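Side-chain contacts in extracellular solute-binding protein, family 5 (Chelativorans sp., PDB 6WM6), which binds EDTA and related aminopolycarboxylates in the periplasm, probably for uptake by an ABC transporter: residues 304-309 against 349-354; 355-360 against 527-532. All coordinates share one frame; numbering follows the deposited sequence.

Interactions 1 and 2 lie side by side, with centres about 5 Å apart. Strands 305-311 and 524-537 are neighbours in one sheet, and one loop, running between helices 333-340 and 366-369, packs against both. Residues 349-354 of that loop meet Trp306; residues 355-360 follow directly and meet Gln529. The two strands are joined by probable backbone hydrogen bonds, Asn305 O to Leu530 N and Tyr307 N to Tyr528 O, each 2.9 Å. The loop halves also touch: Met351 CE packs 3.4 Å from Phe356 O. Leu357 of interaction 2 rests on Trp306 of interaction 1. Ethanediol, probably from the crystallisation liquor, sits beside interaction 2.

Interaction 1 of 2, residues 304-309 against 349-354; sequences ANWYFM and PHMGSV
Trp306 and Met351 have the CA atoms nearest each other across the segments, 7.9 Å apart. Residues 305-309 form a strand. Residues 349-354 are an irregular loop. No hydrogen bond crosses between them; the contact is made mainly by side chains, with the Val354 carbonyl joining in.

The side chains of Trp306 and Met351 both set out toward the opposite segment and cross at about a right angle. Met351 is fully extended, with CG anti to the backbone N (chi1 -176°), and this carries its methyl group onto the indole. Met351 CE lies over one face of the five-membered ring, 3.5 Å from its centroid and only 13° off the ring normal. This is a CH-pi contact. The nearest ring atom is Trp306 CD2, 3.4 Å from Met351 CE. The sulfur sits further toward the root of the tryptophan. Met351 SD is 4.0 Å from the same centroid, in an oblique position, and 3.5 Å from Trp306 CB. Together these contacts make a Met-aromatic pair.

The far end of the indole reaches Val354. Trp306 CH2 lies 4.0 Å from Val354 CB, and Trp306 CZ2 comes within 3.7 Å of Val354 O. That carbonyl approaches the ring obliquely. With an alanine in place of Trp306, Met351 CE would probably lose the aromatic face it lies on, and a gap would be likely to open beside Val354.

The contact is buried inside a periplasmic binding protein of solute-binding family 5. Strand 305-311 runs between strands 456-462 and 524-537, and Trp306 and Val354 both touch Pro526 of the latter. Asp515 of helix 504-521 accepts a hydrogen bond from Val354 N through OD1 and is hydrogen-bonded to Ser353 OG through OD2, which ties the loop to that helix.

Interaction 2 of 2, residues 355-360 against 527-532; sequences MFLPNQ and IYQLPT. With EDO (1,2-ethanediol), chain E.
Gln529, on strand 524-537, meets Pro358 and Leu357 at the start of a type I beta turn that runs from Leu357 to Gln360. The contact sets this turn, in the loop between helices 333-340 and 366-369, against an strand of the mixed sheet. The glutamine loses the most surface in the contact. Its side chain is extended beyond CG, with CG anti to the carbonyl carbon (chi1 -73°), and brings its amide up to the turn.

Gln529 OE1 lies against the proline ring, 3.4 Å from Pro358 CD. The two side chains run past each other in opposite directions. Gln529 CG and NE2 both lie 3.9 Å from Leu357 CD2, so the leucine methyl packs alongside the end of the chain. These are van der Waals contacts; no direct hydrogen bond joins the segments.

Two hydrogen bonds satisfy the amide nitrogen. Gln529 NE2 bonds to Ser303 O, and it also gives a 2.9 Å hydrogen bond to a water. That water donates to Asn359 OD1 at 2.8 Å, so it bridges strand and turn. The two bonds of NE2 should help fix the rotation of the amide. Ethanediol lies next to the water. Its C1 packs 3.6 Å from Leu357 CD1, and its O1 takes a weak hydrogen bond from Asn359 ND2.

The turn is closed twice. Gln360 N bonds back to Leu357 O at 3.0 Å. The Gln360 side chain folds back as well, and its OE1 also accepts from Gln463 NE2. Leu357 N donates to Gln360 OE1 at 2.9 Å, nearly straight at 170°, in the carbonyl plane and on a lone pair.

Interaction 1 of 2, residues 304-309 against 349-354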
# COMPACT_ATOMS: atom_id res chain seq x y z
N ALA A 304 -4.50 3.57 -3.87
CA ALA A 304 -4.94 2.59 -2.90
C ALA A 304 -4.76 3.09 -1.47
O ALA A 304 -5.30 2.47 -0.53
CB ALA A 304 -4.17 1.28 -3.08
N ASN A 305 -3.99 4.15 -1.25
CA ASN A 305 -3.83 4.74 0.06
C ASN A 305 -5.02 5.64 0.33
O ASN A 305 -5.40 6.48 -0.50
CB ASN A 305 -2.55 5.59 0.13
CG ASN A 305 -1.30 4.77 0.01
OD1 ASN A 305 -1.30 3.58 0.29
ND2 ASN A 305 -0.21 5.42 -0.35
N TRP A 306 -5.61 5.50 1.52
CA TRP A 306 -6.79 6.29 1.90
C TRP A 306 -6.58 6.94 3.27
O TRP A 306 -6.17 6.27 4.22
CB TRP A 306 -8.08 5.48 1.84
CG TRP A 306 -8.10 4.18 2.60
CD1 TRP A 306 -7.60 2.99 2.18
CD2 TRP A 306 -8.71 3.92 3.89
NE1 TRP A 306 -7.83 2.01 3.12
CE2 TRP A 306 -8.52 2.55 4.17
CE3 TRP A 306 -9.38 4.72 4.82
CZ2 TRP A 306 -9.00 1.95 5.34
CZ3 TRP A 306 -9.85 4.11 5.98
CH2 TRP A 306 -9.67 2.75 6.22
N TYR A 307 -6.88 8.24 3.34
CA TYR A 307 -6.81 8.97 4.57
C TYR A 307 -7.91 8.51 5.52
O TYR A 307 -9.04 8.21 5.11
CB TYR A 307 -7.02 10.45 4.36
CG TYR A 307 -5.86 11.20 3.76
CD1 TYR A 307 -4.64 11.27 4.43
CD2 TYR A 307 -5.98 11.86 2.55
CE1 TYR A 307 -3.58 11.95 3.89
CE2 TYR A 307 -4.91 12.58 2.01
CZ TYR A 307 -3.72 12.61 2.70
OH TYR A 307 -2.65 13.30 2.16
N PHE A 308 -7.57 8.53 6.81
CA PHE A 308 -8.52 8.21 7.86
C PHE A 308 -8.19 9.06 9.08
O PHE A 308 -7.07 9.59 9.23
CB PHE A 308 -8.45 6.72 8.25
CG PHE A 308 -7.13 6.30 8.86
CD1 PHE A 308 -6.82 6.62 10.17
CD2 PHE A 308 -6.21 5.54 8.14
CE1 PHE A 308 -5.61 6.21 10.75
CE2 PHE A 308 -5.02 5.13 8.72
CZ PHE A 308 -4.72 5.47 10.02
N MET A 309 -9.16 9.15 9.99
CA MET A 309 -8.92 9.59 11.35
C MET A 309 -9.25 8.43 12.27
O MET A 309 -10.39 7.94 12.30
CB MET A 309 -9.76 10.79 11.74
CG MET A 309 -9.32 11.35 13.09
SD MET A 309 -10.33 12.71 13.68
CE MET A 309 -11.89 11.88 13.99
N PRO A 349 -13.80 11.05 -5.09
CA PRO A 349 -14.81 10.36 -4.30
C PRO A 349 -14.55 10.41 -2.80
O PRO A 349 -13.42 10.25 -2.34
CB PRO A 349 -14.71 8.90 -4.82
CG PRO A 349 -13.31 8.76 -5.28
CD PRO A 349 -12.90 10.12 -5.82
N HIS A 350 -15.62 10.60 -2.05
CA HIS A 350 -15.61 10.27 -0.63
C HIS A 350 -15.36 8.77 -0.47
O HIS A 350 -15.73 7.95 -1.32
CB HIS A 350 -16.97 10.56 -0.01
CG HIS A 350 -17.29 12.00 0.15
ND1 HIS A 350 -16.65 12.82 1.05
CD2 HIS A 350 -18.23 12.78 -0.46
CE1 HIS A 350 -17.16 14.04 0.99
NE2 HIS A 350 -18.11 14.04 0.06
N MET A 351 -14.75 8.40 0.65
CA MET A 351 -14.65 7.00 1.04
C MET A 351 -15.40 6.81 2.35
O MET A 351 -14.99 7.36 3.39
CB MET A 351 -13.21 6.54 1.17
CG MET A 351 -13.11 5.06 1.47
SD MET A 351 -11.41 4.51 1.24
CE MET A 351 -11.46 2.94 2.11
N GLY A 352 -16.51 6.09 2.30
CA GLY A 352 -17.35 5.90 3.46
C GLY A 352 -17.36 4.49 4.01
O GLY A 352 -18.28 4.10 4.70
N SER A 353 -16.32 3.72 3.70
CA SER A 353 -16.10 2.37 4.20
C SER A 353 -14.69 2.31 4.77
O SER A 353 -13.82 3.05 4.35
CB SER A 353 -16.20 1.41 3.01
OG SER A 353 -15.74 0.10 3.32
N VAL A 354 -14.48 1.39 5.72
CA VAL A 354 -13.13 1.12 6.23
C VAL A 354 -12.59 -0.20 5.72
O VAL A 354 -11.50 -0.63 6.14
CB VAL A 354 -13.02 1.24 7.76
CG1 VAL A 354 -13.25 2.67 8.20
CG2 VAL A 354 -13.97 0.29 8.47

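Interaction 2 of 2, residues 355-360 against 527-532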
# COMPACT_ATOMS: atom_id res chain seq x y z
N MET A 355 -13.29 -0.85 4.80
CA MET A 355 -12.83 -2.12 4.26
C MET A 355 -12.78 -2.19 2.74
O MET A 355 -12.11 -3.10 2.21
CB MET A 355 -13.67 -3.26 4.79
CG MET A 355 -13.43 -3.41 6.30
SD MET A 355 -14.24 -4.81 6.99
CE MET A 355 -13.96 -4.47 8.72
N PHE A 356 -13.42 -1.27 2.04
CA PHE A 356 -13.49 -1.28 0.58
C PHE A 356 -13.24 0.13 0.06
O PHE A 356 -13.81 1.10 0.57
CB PHE A 356 -14.90 -1.68 0.11
CG PHE A 356 -15.39 -2.99 0.67
CD1 PHE A 356 -14.95 -4.20 0.15
CD2 PHE A 356 -16.31 -3.01 1.69
CE1 PHE A 356 -15.44 -5.40 0.65
CE2 PHE A 356 -16.80 -4.21 2.20
CZ PHE A 356 -16.36 -5.40 1.67
N LEU A 357 -12.43 0.23 -0.99
CA LEU A 357 -12.34 1.47 -1.75
C LEU A 357 -13.63 1.68 -2.53
O LEU A 357 -14.38 0.71 -2.78
CB LEU A 357 -11.17 1.40 -2.73
CG LEU A 357 -9.77 1.26 -2.11
CD1 LEU A 357 -8.77 0.96 -3.25
CD2 LEU A 357 -9.35 2.48 -1.34
N PRO A 358 -13.90 2.91 -2.97
CA PRO A 358 -15.17 3.17 -3.67
C PRO A 358 -15.39 2.34 -4.92
O PRO A 358 -16.55 2.15 -5.32
CB PRO A 358 -15.08 4.67 -4.00
CG PRO A 358 -14.28 5.22 -2.85
CD PRO A 358 -13.21 4.16 -2.60
N ASN A 359 -14.33 1.83 -5.55
CA ASN A 359 -14.48 1.03 -6.75
C ASN A 359 -14.48 -0.48 -6.50
O ASN A 359 -14.61 -1.25 -7.46
CB ASN A 359 -13.38 1.36 -7.77
CG ASN A 359 -12.01 1.02 -7.28
OD1 ASN A 359 -11.62 1.40 -6.17
ND2 ASN A 359 -11.23 0.31 -8.10
N GLN A 360 -14.36 -0.93 -5.26
CA GLN A 360 -14.32 -2.36 -4.97
C GLN A 360 -15.70 -2.90 -4.66
O GLN A 360 -16.55 -2.24 -4.06
CB GLN A 360 -13.39 -2.64 -3.81
CG GLN A 360 -11.91 -2.50 -4.17
CD GLN A 360 -11.01 -2.78 -2.99
OE1 GLN A 360 -11.10 -2.12 -1.95
NE2 GLN A 360 -10.11 -3.74 -3.15
N ILE A 527 -11.86 8.90 5.11
CA ILE A 527 -11.96 10.25 4.54
C ILE A 527 -12.01 10.15 3.01
O ILE A 527 -13.09 10.19 2.42
CB ILE A 527 -10.86 11.16 5.10
CG1 ILE A 527 -10.98 11.25 6.64
CG2 ILE A 527 -10.95 12.55 4.50
CD1 ILE A 527 -9.80 11.91 7.34
N TYR A 528 -10.87 10.02 2.35
CA TYR A 528 -10.84 9.86 0.89
C TYR A 528 -9.44 9.39 0.51
O TYR A 528 -8.48 9.48 1.28
CB TYR A 528 -11.25 11.14 0.15
CG TYR A 528 -10.40 12.36 0.36
CD1 TYR A 528 -9.09 12.41 -0.12
CD2 TYR A 528 -10.89 13.49 1.04
CE1 TYR A 528 -8.29 13.54 0.05
CE2 TYR A 528 -10.08 14.60 1.22
CZ TYR A 528 -8.80 14.62 0.73
OH TYR A 528 -7.97 15.72 0.88
N GLN A 529 -9.34 8.90 -0.73
CA GLN A 529 -8.09 8.38 -1.26
C GLN A 529 -7.09 9.48 -1.57
O GLN A 529 -7.43 10.55 -2.09
CB GLN A 529 -8.39 7.61 -2.55
CG GLN A 529 -9.08 6.26 -2.34
CD GLN A 529 -9.74 5.81 -3.61
OE1 GLN A 529 -10.87 6.20 -3.90
NE2 GLN A 529 -9.07 4.94 -4.34
N LEU A 530 -5.82 9.21 -1.29
CA LEU A 530 -4.76 10.11 -1.69
C LEU A 530 -4.64 10.14 -3.20
O LEU A 530 -4.81 9.12 -3.86
CB LEU A 530 -3.42 9.68 -1.11
CG LEU A 530 -3.16 10.00 0.37
CD1 LEU A 530 -4.05 9.24 1.31
CD2 LEU A 530 -1.69 9.69 0.69
N PRO A 531 -4.29 11.28 -3.78
CA PRO A 531 -3.93 11.29 -5.20
C PRO A 531 -2.50 10.83 -5.41
O PRO A 531 -1.60 11.19 -4.67
CB PRO A 531 -4.08 12.77 -5.58
CG PRO A 531 -3.75 13.51 -4.31
CD PRO A 531 -4.29 12.64 -3.18
N THR A 532 -2.30 10.04 -6.43
CA THR A 532 -0.95 9.78 -6.89
C THR A 532 -0.48 10.94 -7.77
O THR A 532 -1.26 11.77 -8.24
CB THR A 532 -0.89 8.51 -7.74
OG1 THR A 532 -1.61 8.76 -8.96
CG2 THR A 532 -1.48 7.31 -7.04
C1 EDO E . -7.88 0.91 -6.71
O1 EDO E . -8.20 1.29 -8.06
C2 EDO E . -6.69 1.75 -6.25
O2 EDO E . -5.84 1.88 -7.40
O HOH W 1 -9.97 3.64 -6.72